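Local coordinates for protein carbohydrate oxidase (Microdochium nivale, PDB 3RJA) that oxidises the C1 hydroxyl of mono-, oligo- and polysaccharides to the lactone with its FAD cofactor, reducing molecular oxygen to hydrogen peroxide, at residues Phe214-Trp220 with Gly255-Ile259; Lys322-Leu326 with Val410-Thr414; Phe337-Tyr341 with Trp353-Leu357; Leu450-Ala455 with Ala468-Lys473. All blocks are in the same frame, centred on the assembly; numbering follows the deposited sequence. Where two conformers were deposited one is given.

Contact 1: Phe214-Trp220 with Gly255-Ile259; sequences FGVTLNW and GNPGI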
# COMPACT_ATOMS: atom_id res chain seq x y z
N PHE A 214 -2.54 -12.88 17.54
CA PHE A 214 -2.69 -12.41 18.90
C PHE A 214 -3.34 -11.04 18.93
O PHE A 214 -3.43 -10.35 17.90
CB PHE A 214 -1.34 -12.43 19.64
CG PHE A 214 -0.31 -11.49 19.08
CD1 PHE A 214 -0.21 -10.18 19.56
CD2 PHE A 214 0.58 -11.92 18.12
CE1 PHE A 214 0.78 -9.32 19.10
CE2 PHE A 214 1.55 -11.07 17.63
CZ PHE A 214 1.66 -9.76 18.10
N GLY A 215 -3.81 -10.67 20.12
CA GLY A 215 -4.56 -9.45 20.29
C GLY A 215 -4.58 -9.05 21.76
O GLY A 215 -4.57 -9.92 22.64
N VAL A 216 -4.58 -7.73 22.01
CA VAL A 216 -4.66 -7.18 23.36
C VAL A 216 -5.64 -6.00 23.37
O VAL A 216 -5.42 -5.01 22.68
CB VAL A 216 -3.28 -6.65 23.87
CG1 VAL A 216 -3.41 -6.08 25.28
CG2 VAL A 216 -2.21 -7.77 23.82
N THR A 217 -6.73 -6.13 24.13
CA THR A 217 -7.62 -5.00 24.38
C THR A 217 -6.94 -4.08 25.38
O THR A 217 -6.70 -4.47 26.52
CB THR A 217 -8.95 -5.52 24.95
OG1 THR A 217 -9.40 -6.64 24.17
CG2 THR A 217 -10.03 -4.44 24.92
N LEU A 218 -6.59 -2.86 24.96
CA LEU A 218 -5.69 -2.03 25.75
C LEU A 218 -6.36 -1.40 26.95
O LEU A 218 -5.72 -1.21 27.98
CB LEU A 218 -5.03 -0.95 24.89
CG LEU A 218 -4.08 -1.54 23.84
CD1 LEU A 218 -3.76 -0.53 22.73
CD2 LEU A 218 -2.80 -2.04 24.55
N ASN A 219 -7.65 -1.10 26.80
CA ASN A 219 -8.41 -0.31 27.76
C ASN A 219 -7.79 1.02 28.21
O ASN A 219 -7.76 1.31 29.40
CB ASN A 219 -8.84 -1.17 28.95
CG ASN A 219 -9.73 -2.31 28.53
OD1 ASN A 219 -10.72 -2.10 27.85
ND2 ASN A 219 -9.37 -3.53 28.91
N TRP A 220 -7.31 1.83 27.25
CA TRP A 220 -6.85 3.19 27.54
C TRP A 220 -8.08 4.12 27.61
O TRP A 220 -8.61 4.55 26.57
CB TRP A 220 -5.85 3.68 26.48
CG TRP A 220 -4.61 2.83 26.35
CD1 TRP A 220 -4.12 1.95 27.27
CD2 TRP A 220 -3.73 2.77 25.22
NE1 TRP A 220 -2.97 1.35 26.80
CE2 TRP A 220 -2.70 1.84 25.54
CE3 TRP A 220 -3.69 3.43 23.98
CZ2 TRP A 220 -1.65 1.55 24.66
CZ3 TRP A 220 -2.65 3.14 23.11
CH2 TRP A 220 -1.64 2.20 23.45
N GLY A 255 -12.36 4.87 20.64
CA GLY A 255 -11.96 4.83 22.04
C GLY A 255 -11.74 3.44 22.60
O GLY A 255 -11.66 3.27 23.81
N ASN A 256 -11.66 2.44 21.72
CA ASN A 256 -11.39 1.06 22.13
C ASN A 256 -10.10 0.53 21.48
O ASN A 256 -10.12 -0.48 20.76
CB ASN A 256 -12.59 0.15 21.79
CG ASN A 256 -12.51 -1.22 22.46
OD1 ASN A 256 -11.91 -1.39 23.53
ND2 ASN A 256 -13.13 -2.21 21.83
N PRO A 257 -8.95 1.18 21.75
CA PRO A 257 -7.74 0.69 21.07
C PRO A 257 -7.32 -0.77 21.43
O PRO A 257 -7.55 -1.27 22.56
CB PRO A 257 -6.65 1.68 21.52
CG PRO A 257 -7.13 2.20 22.84
CD PRO A 257 -8.64 2.28 22.69
N GLY A 258 -6.69 -1.44 20.48
CA GLY A 258 -6.19 -2.77 20.72
C GLY A 258 -4.87 -2.95 20.00
O GLY A 258 -4.59 -2.26 19.03
N ILE A 259 -4.04 -3.87 20.50
CA ILE A 259 -2.95 -4.39 19.70
C ILE A 259 -3.48 -5.56 18.87
O ILE A 259 -4.16 -6.44 19.41
CB ILE A 259 -1.76 -4.82 20.60
CG1 ILE A 259 -1.03 -3.58 21.14
CG2 ILE A 259 -0.85 -5.78 19.85
CD1 ILE A 259 0.02 -3.87 22.28
O HOH W 1 -12.83 -2.66 26.59
O HOH W 2 -9.46 -0.68 24.40
O HOH W 3 -10.64 5.51 25.33
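Val216 and Ile259 face each other as an antiparallel hydrogen-bonded pair. Val216 N donates a hydrogen bond to Ile259 O at 2.9 Å, and Ile259 N donates one back to Val216 O, the latter bond lying in the carbonyl plane. One residue on, Thr217 sits against Gly258 as a non-hydrogen-bonded pair, and Leu218 N reaches Pro257 O at 3.0 Å in a nearly straight bond (163° at the hydrogen) just where strand 211-217 ends. The tightly packed side is the face carrying Val216 and Ile259. Ile259 carries CG2 to Phe214 CE1 (4.0 Å) and CD1 to Leu218 CD2, which it meets at about a right angle. Leu218 CD1 fits between Pro257 CB, 3.8 Å off, and one face of the Trp220 ring, above whose rim it lies. These strands are neighbours in the large antiparallel sheet of the substrate-binding half of this FAD-linked oxidase, with helix 267-278 packed on the Ile259 side. With an alanine here instead of Leu218, Pro257 CB and the Trp220 face would probably lose their common filler, leaving a gap beside Ile259 CD1. The other flank is wet. Asn219 and Asn256 approach through water rather than directly: one water accepts from Asn219 N and donates to Asn256 OD1 (2.7 Å) and Pro257 O, while another ties Trp220 O to Gly255 O. Thr217 CG2 merely brushes Asn256 OD1 at 3.8 Å; its hydroxyl is bonded to Asn288, and Asn219 ND2 to the carbonyl of Gly284.

Contact 2: Lys322-Leu326 with Val410-Thr414; sequences KSLTL and VNSVT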
# COMPACT_ATOMS: atom_id res chain seq x y z
N LYS A 322 -5.36 9.66 5.21
CA LYS A 322 -4.10 10.38 5.30
C LYS A 322 -3.09 9.43 5.91
O LYS A 322 -3.47 8.39 6.45
CB LYS A 322 -4.24 11.63 6.18
CG LYS A 322 -5.07 12.75 5.57
CD LYS A 322 -4.97 14.10 6.38
CE LYS A 322 -3.75 14.97 5.99
NZ LYS A 322 -4.05 15.67 4.68
N SER A 323 -1.81 9.80 5.88
CA SER A 323 -0.78 8.97 6.47
C SER A 323 0.34 9.79 7.08
O SER A 323 0.44 10.99 6.85
CB SER A 323 -0.19 7.99 5.41
OG SER A 323 0.70 8.67 4.51
N LEU A 324 1.19 9.11 7.86
CA LEU A 324 2.45 9.63 8.38
C LEU A 324 3.40 8.47 8.55
O LEU A 324 2.98 7.36 8.92
CB LEU A 324 2.25 10.29 9.76
CG LEU A 324 1.64 11.70 9.75
CD1 LEU A 324 1.38 12.18 11.19
CD2 LEU A 324 2.54 12.69 8.96
N THR A 325 4.67 8.74 8.27
CA THR A 325 5.73 7.84 8.66
C THR A 325 6.61 8.68 9.63
O THR A 325 6.92 9.81 9.34
CB THR A 325 6.52 7.28 7.43
OG1 THR A 325 7.17 8.35 6.71
CG2 THR A 325 5.55 6.54 6.44
N LEU A 326 6.98 8.13 10.78
CA LEU A 326 7.73 8.93 11.77
C LEU A 326 8.94 8.20 12.27
O LEU A 326 8.87 6.99 12.52
CB LEU A 326 6.87 9.25 12.99
CG LEU A 326 5.43 9.74 12.80
CD1 LEU A 326 4.72 9.71 14.19
CD2 LEU A 326 5.39 11.15 12.17
N VAL A 410 -3.38 14.95 11.75
CA VAL A 410 -2.06 14.85 11.16
C VAL A 410 -1.24 16.09 11.54
O VAL A 410 -0.06 16.00 11.88
CB VAL A 410 -2.15 14.70 9.61
CG1 VAL A 410 -0.82 15.07 8.93
CG2 VAL A 410 -2.58 13.27 9.22
N ASN A 411 -1.90 17.25 11.50
CA ASN A 411 -1.26 18.51 11.87
C ASN A 411 -0.85 18.47 13.35
O ASN A 411 0.22 18.99 13.72
CB ASN A 411 -2.19 19.70 11.59
CG ASN A 411 -1.75 20.97 12.31
OD1 ASN A 411 -0.82 21.66 11.88
ND2 ASN A 411 -2.42 21.28 13.44
N SER A 412 -1.68 17.83 14.18
CA SER A 412 -1.35 17.68 15.60
C SER A 412 0.04 17.06 15.78
O SER A 412 0.76 17.45 16.69
CB SER A 412 -2.43 16.91 16.38
OG SER A 412 -2.20 15.52 16.36
N VAL A 413 0.41 16.11 14.91
CA VAL A 413 1.72 15.46 15.00
C VAL A 413 2.81 16.29 14.31
O VAL A 413 3.89 16.50 14.88
CB VAL A 413 1.71 13.99 14.44
CG1 VAL A 413 3.12 13.39 14.37
CG2 VAL A 413 0.82 13.10 15.26
N THR A 414 2.54 16.80 13.11
CA THR A 414 3.60 17.42 12.29
C THR A 414 4.06 18.76 12.84
O THR A 414 5.26 19.11 12.72
CB THR A 414 3.25 17.56 10.78
OG1 THR A 414 2.09 18.38 10.58
CG2 THR A 414 3.00 16.17 10.14
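Leu324 pushes its two methyls between Val410, Val413 and Thr414 on one side of helix 403-414. CD1 rests on Val413 CB at 3.7 Å, the two side chains sliding past each other in opposite directions, while CD2 turns to Thr414 CG2, also at 3.7 Å, and more distantly to Val410 CG1. Leu326 comes to Val413 tip to tip, CD2 against CG1 at 3.9 Å. At the other end Lys322 bends at its last two torsions (chi3 85°, chi4 77°), folding its chain round Val410 so that CB, CD and CE all lie near CG2, with CD at 3.8 Å. Farther out, strand 384-392 flanks 322-326, where Phe388 touches both Leu324 and Val410, and Trp422 closes on Leu324, Leu326 and Thr414. Phe337 of helix 332-345 backs Val413. The strand and helix segments run nearly parallel, 20° apart, with axes 9.8 Å from each other, as a helix laid along a sheet. Contact between them is wholly apolar, through methyls and the lysine methylenes; the buried Lys322 ammonium is instead held by salt bridges to Asp430 and Asp407, which would be expected to favour its charged form.

Contact 3: Phe337-Tyr341 with Trp353-Leu357; sequences FVDYY and WFYQL. With ABL ((2R,3R,4R,5R)-4,5-dihydroxy-2-(hydroxymethyl)-6-oxopiperidin-3-yl beta-D-glucopyranoside), chain G.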
# COMPACT_ATOMS: atom_id res chain seq x y z
N PHE A 337 -1.08 14.27 19.64
CA PHE A 337 -1.87 13.18 19.05
C PHE A 337 -2.99 12.73 19.99
O PHE A 337 -4.15 12.63 19.60
CB PHE A 337 -0.96 11.99 18.68
CG PHE A 337 -1.71 10.81 18.12
CD1 PHE A 337 -2.25 9.84 18.97
CD2 PHE A 337 -1.87 10.66 16.76
CE1 PHE A 337 -2.94 8.73 18.46
CE2 PHE A 337 -2.56 9.55 16.25
CZ PHE A 337 -3.09 8.59 17.10
N VAL A 338 -2.62 12.46 21.24
CA VAL A 338 -3.56 11.99 22.27
C VAL A 338 -4.59 13.07 22.69
O VAL A 338 -5.75 12.72 22.95
CB VAL A 338 -2.79 11.40 23.48
CG1 VAL A 338 -3.71 11.10 24.65
CG2 VAL A 338 -2.04 10.09 23.03
N ASP A 339 -4.18 14.34 22.74
CA ASP A 339 -5.11 15.47 22.98
C ASP A 339 -6.27 15.44 21.95
O ASP A 339 -7.45 15.45 22.33
CB ASP A 339 -4.37 16.81 22.94
CG ASP A 339 -3.65 17.15 24.26
OD1 ASP A 339 -3.91 16.51 25.31
OD2 ASP A 339 -2.82 18.07 24.26
N TYR A 340 -5.90 15.37 20.66
CA TYR A 340 -6.86 15.32 19.56
C TYR A 340 -7.69 14.04 19.61
O TYR A 340 -8.90 14.08 19.43
CB TYR A 340 -6.08 15.38 18.24
CG TYR A 340 -6.87 15.85 17.04
CD1 TYR A 340 -7.59 14.95 16.25
CD2 TYR A 340 -6.89 17.20 16.69
CE1 TYR A 340 -8.32 15.40 15.12
CE2 TYR A 340 -7.59 17.66 15.58
CZ TYR A 340 -8.30 16.75 14.80
OH TYR A 340 -9.00 17.21 13.71
N TYR A 341 -7.03 12.92 19.86
CA TYR A 341 -7.70 11.62 20.00
C TYR A 341 -8.93 11.76 20.91
O TYR A 341 -10.06 11.38 20.53
CB TYR A 341 -6.71 10.65 20.65
CG TYR A 341 -7.02 9.18 20.64
CD1 TYR A 341 -8.28 8.67 20.23
CD2 TYR A 341 -6.04 8.27 21.07
CE1 TYR A 341 -8.53 7.29 20.25
CE2 TYR A 341 -6.30 6.91 21.09
CZ TYR A 341 -7.53 6.42 20.69
OH TYR A 341 -7.70 5.05 20.69
N TRP A 353 -14.47 5.92 11.58
CA TRP A 353 -13.08 6.31 11.37
C TRP A 353 -12.20 5.32 12.12
O TRP A 353 -12.66 4.70 13.08
CB TRP A 353 -12.78 7.76 11.79
CG TRP A 353 -13.00 8.06 13.27
CD1 TRP A 353 -14.10 8.70 13.84
CD2 TRP A 353 -12.11 7.77 14.37
NE1 TRP A 353 -13.94 8.79 15.20
CE2 TRP A 353 -12.74 8.23 15.56
CE3 TRP A 353 -10.85 7.15 14.46
CZ2 TRP A 353 -12.14 8.11 16.84
CZ3 TRP A 353 -10.26 7.01 15.73
CH2 TRP A 353 -10.91 7.48 16.90
N PHE A 354 -10.95 5.20 11.67
CA PHE A 354 -9.92 4.50 12.42
C PHE A 354 -8.52 5.13 12.23
O PHE A 354 -8.30 5.91 11.29
CB PHE A 354 -9.92 3.00 12.10
CG PHE A 354 -9.42 2.66 10.72
CD1 PHE A 354 -8.06 2.66 10.43
CD2 PHE A 354 -10.33 2.29 9.70
CE1 PHE A 354 -7.59 2.31 9.15
CE2 PHE A 354 -9.88 1.94 8.43
CZ PHE A 354 -8.50 1.95 8.15
N TYR A 355 -7.61 4.82 13.14
CA TYR A 355 -6.17 4.97 12.87
C TYR A 355 -5.53 3.60 13.08
O TYR A 355 -6.05 2.75 13.81
CB TYR A 355 -5.51 6.02 13.79
CG TYR A 355 -5.49 5.59 15.24
CD1 TYR A 355 -4.50 4.73 15.71
CD2 TYR A 355 -6.47 6.04 16.14
CE1 TYR A 355 -4.47 4.34 17.03
CE2 TYR A 355 -6.46 5.65 17.48
CZ TYR A 355 -5.45 4.80 17.91
OH TYR A 355 -5.41 4.38 19.21
N GLN A 356 -4.39 3.38 12.43
CA GLN A 356 -3.53 2.23 12.70
C GLN A 356 -2.13 2.76 12.89
O GLN A 356 -1.64 3.54 12.05
CB GLN A 356 -3.56 1.21 11.55
CG GLN A 356 -4.94 0.65 11.33
CD GLN A 356 -5.09 -0.16 10.07
OE1 GLN A 356 -5.82 -1.16 10.04
NE2 GLN A 356 -4.41 0.26 9.03
N LEU A 357 -1.51 2.36 14.00
CA LEU A 357 -0.11 2.65 14.25
C LEU A 357 0.69 1.35 14.07
O LEU A 357 0.78 0.52 15.00
CB LEU A 357 0.09 3.23 15.64
CG LEU A 357 -0.82 4.37 16.15
CD1 LEU A 357 -0.40 4.85 17.56
CD2 LEU A 357 -0.88 5.57 15.24
C1A ABL G . -5.51 -0.71 4.94
O1A ABL G . -4.37 -0.40 4.51
C2A ABL G . -5.67 -1.52 6.24
O2A ABL G . -4.57 -2.42 6.32
C3A ABL G . -7.01 -2.29 6.32
O3A ABL G . -7.16 -2.72 7.70
C4A ABL G . -8.15 -1.35 5.99
O1 ABL G . -9.44 -2.01 6.10
C5A ABL G . -7.99 -0.84 4.52
N5 ABL G . -6.62 -0.32 4.27
C6A ABL G . -8.96 0.32 4.18
O6A ABL G . -9.27 0.41 2.77
C1 ABL G . -10.23 -1.83 7.31
C2 ABL G . -11.74 -2.06 7.01
O2 ABL G . -12.14 -1.12 6.00
C3 ABL G . -12.55 -1.89 8.30
O3 ABL G . -13.94 -2.11 8.08
C4 ABL G . -11.96 -2.84 9.39
O4 ABL G . -12.68 -2.75 10.62
C5 ABL G . -10.48 -2.52 9.62
O5 ABL G . -9.79 -2.67 8.36
C6 ABL G . -9.86 -3.40 10.72
O6 ABL G . -10.01 -4.76 10.52
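Tyr355 CG stands between its backbone N and carbonyl carbon (chi1 67°), lifting the ring off the strand toward the helix, where Phe337 and Tyr341, both with CG opposite the backbone N, reach out to meet it. Phe337 drives its CZ corner onto the centre of one Tyr355 face, a T-shaped pair with planes at 86° and centroids 5.5 Å apart. Tyr355 in turn offers its CE2 edge to a face of Tyr341, CE2 lying 3.5 Å from Tyr341 CZ, again edge-to-face. The chain of rings is locked by a 2.8 Å hydrogen bond from Tyr355 OH to Tyr341 OH, which lies in the Tyr355 ring plane. Asp251 is hydrogen-bonded to the Tyr341 hydroxyl, so this buried group is bonded both to Tyr355 and to Asp251. A phenylalanine in place of Tyr341 would probably leave the Tyr355 hydroxyl without its acceptor and take one of several partners from the Asp251 carboxylate. Trp353 CH2 and Leu357 CD2 pack at the margins, against Tyr341 CE1 (4.1 Å) and Phe337 CZ (4.2 Å). The opposite face of the strand belongs to the sugar pocket: Phe354 CE2 lies 3.9 Å from C1 of the bound substrate analogue. Helix 332-345 thus runs roughly antiparallel to strand 352-359 on the face away from the sugar, the strand itself set between strands 245-251 and 384-392, with Trp409 of helix 403-414 stacked on Phe337.

Contact 4: Leu450-Ala455 with Ala468-Lys473; sequences LQKLKA and AVRPVK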
# COMPACT_ATOMS: atom_id res chain seq x y z
N LEU A 450 14.90 10.46 -7.92
CA LEU A 450 13.69 10.05 -8.63
C LEU A 450 13.35 11.04 -9.76
O LEU A 450 12.90 10.62 -10.84
CB LEU A 450 12.51 9.90 -7.65
CG LEU A 450 12.58 8.62 -6.78
CD1 LEU A 450 11.53 8.65 -5.69
CD2 LEU A 450 12.43 7.34 -7.62
N GLN A 451 13.58 12.34 -9.51
CA GLN A 451 13.34 13.41 -10.50
C GLN A 451 14.25 13.30 -11.73
O GLN A 451 13.80 13.50 -12.88
CB GLN A 451 13.49 14.81 -9.86
CG GLN A 451 12.38 15.17 -8.89
CD GLN A 451 12.58 16.52 -8.18
OE1 GLN A 451 11.62 17.14 -7.74
NE2 GLN A 451 13.82 16.93 -8.04
N LYS A 452 15.51 12.96 -11.49
CA LYS A 452 16.46 12.66 -12.56
C LYS A 452 16.01 11.42 -13.36
O LYS A 452 15.94 11.44 -14.59
CB LYS A 452 17.87 12.46 -11.98
CG LYS A 452 18.43 13.69 -11.24
CD LYS A 452 19.96 13.74 -11.25
CE LYS A 452 20.50 14.77 -10.28
NZ LYS A 452 22.01 14.74 -10.20
N LEU A 453 15.71 10.35 -12.63
CA LEU A 453 15.25 9.10 -13.28
C LEU A 453 13.95 9.32 -14.09
O LEU A 453 13.74 8.70 -15.13
CB LEU A 453 15.03 8.02 -12.22
CG LEU A 453 14.91 6.60 -12.70
CD1 LEU A 453 16.28 6.10 -13.23
CD2 LEU A 453 14.45 5.76 -11.52
N LYS A 454 13.10 10.21 -13.62
CA LYS A 454 11.88 10.59 -14.32
C LYS A 454 12.20 11.29 -15.65
O LYS A 454 11.55 11.00 -16.67
CB LYS A 454 11.03 11.52 -13.43
CG LYS A 454 9.65 11.86 -13.97
CD LYS A 454 8.66 10.67 -13.90
CE LYS A 454 7.34 11.07 -14.51
NZ LYS A 454 6.29 10.03 -14.36
N ALA A 455 13.16 12.21 -15.62
CA ALA A 455 13.60 12.93 -16.83
C ALA A 455 14.16 11.90 -17.82
O ALA A 455 13.94 12.01 -19.02
CB ALA A 455 14.66 14.04 -16.49
N ALA A 468 2.60 12.48 -9.44
CA ALA A 468 3.80 11.94 -10.08
C ALA A 468 4.98 12.82 -9.72
O ALA A 468 4.83 14.04 -9.56
CB ALA A 468 3.63 11.91 -11.64
N VAL A 469 6.15 12.21 -9.61
CA VAL A 469 7.41 12.93 -9.50
C VAL A 469 7.62 13.81 -10.76
O VAL A 469 7.33 13.38 -11.87
CB VAL A 469 8.55 11.88 -9.34
CG1 VAL A 469 9.90 12.47 -9.56
CG2 VAL A 469 8.49 11.22 -7.92
N ARG A 470 8.09 15.05 -10.60
CA ARG A 470 8.43 15.87 -11.78
C ARG A 470 9.71 15.39 -12.48
O ARG A 470 10.68 15.06 -11.80
CB ARG A 470 8.62 17.35 -11.43
CG ARG A 470 7.39 18.07 -10.97
CD ARG A 470 7.62 19.61 -10.89
NE ARG A 470 6.43 20.26 -10.34
CZ ARG A 470 5.33 20.53 -11.05
NH1 ARG A 470 5.27 20.21 -12.34
NH2 ARG A 470 4.29 21.11 -10.47
N PRO A 471 9.71 15.33 -13.83
CA PRO A 471 10.94 15.12 -14.58
C PRO A 471 11.84 16.36 -14.46
O PRO A 471 11.45 17.45 -14.88
CB PRO A 471 10.46 14.98 -16.03
CG PRO A 471 9.15 15.65 -16.06
CD PRO A 471 8.54 15.47 -14.71
N VAL A 472 13.01 16.19 -13.86
CA VAL A 472 13.99 17.28 -13.74
C VAL A 472 15.36 16.78 -14.22
O VAL A 472 16.01 15.99 -13.52
CB VAL A 472 14.11 17.82 -12.29
CG1 VAL A 472 14.97 19.08 -12.26
CG2 VAL A 472 12.73 18.11 -11.73
N LYS A 473 15.77 17.21 -15.41
CA LYS A 473 17.11 16.90 -15.94
C LYS A 473 18.19 17.26 -14.91
O LYS A 473 18.16 18.31 -14.27
CB LYS A 473 17.37 17.67 -17.23
CG LYS A 473 16.63 17.15 -18.45
CD LYS A 473 17.07 17.90 -19.70
CE LYS A 473 16.59 17.21 -20.97
NZ LYS A 473 17.27 17.77 -22.18
OXT LYS A 473 19.11 16.48 -14.67
O HOH W 4 8.69 16.10 -7.98
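Val469 points its CG1 methyl, set opposite the backbone N (chi1 166°), against the helix, where it touches Gln451 CG at 3.7 Å and Leu450 CB at 4.1 Å. Gln451 has CG opposite its carbonyl carbon and runs extended from there, lying alongside Val472 with both pointing the same way; Val472 CG2 sits 3.9 Å from Gln451 CB. A water accepts from Arg470 N and donates to Gln451 OE1, joining the amide end to the tail backbone. Lys454 turns otherwise: its chain bends once, at chi2 (72°), then stretches out, laying CG, CD and CE past the carbonyl of Val469, with CE 3.5 Å from Val469 O. Its NZ is bonded to the Asn193 carbonyl. This is the C-terminal tail of the berberine-like region, an irregular strap that follows helix 447-457 and is fastened near its end by Val472 N to Gln451 O, 3.0 Å and nearly straight at the hydrogen (174°). Gln451 O already takes the helical bond from Ala455 N, and the tail N-H comes from above its carbonyl plane, on the opposite face. Ala455 is small enough for the tail to pass close over it, CB being 3.5 Å from Lys473 N, and Pro471 CB leans on it at 4.3 Å. Arg470 turns away from the helix to a salt bridge with Asp436, and Arg435 bonds the carbonyls of Ala468 and Val469.

Contacts 1, 2 and 3 all involve one large antiparallel sheet, while contact 4 lies apart, its centre 43 Å from that of contact 1 on the opposite side of the chain's centre. Contact 3 joins the other two: Pro257 CD of contact 1 touches Tyr341 OH at 3.5 Å, and Val413 CG2 of contact 2 meets Phe337 CD2 at 3.9 Å. Contact 3 is also nested in the loop that contact 2 closes. Its Phe354 and Gln356 belong to the pocket of the bound substrate analogue; the side chain of Ser323 in contact 2 lies about 9 Å from that ligand and about 10 Å from FAD. In contact 4, the side chain of Ala468 is about 8 Å from FAD.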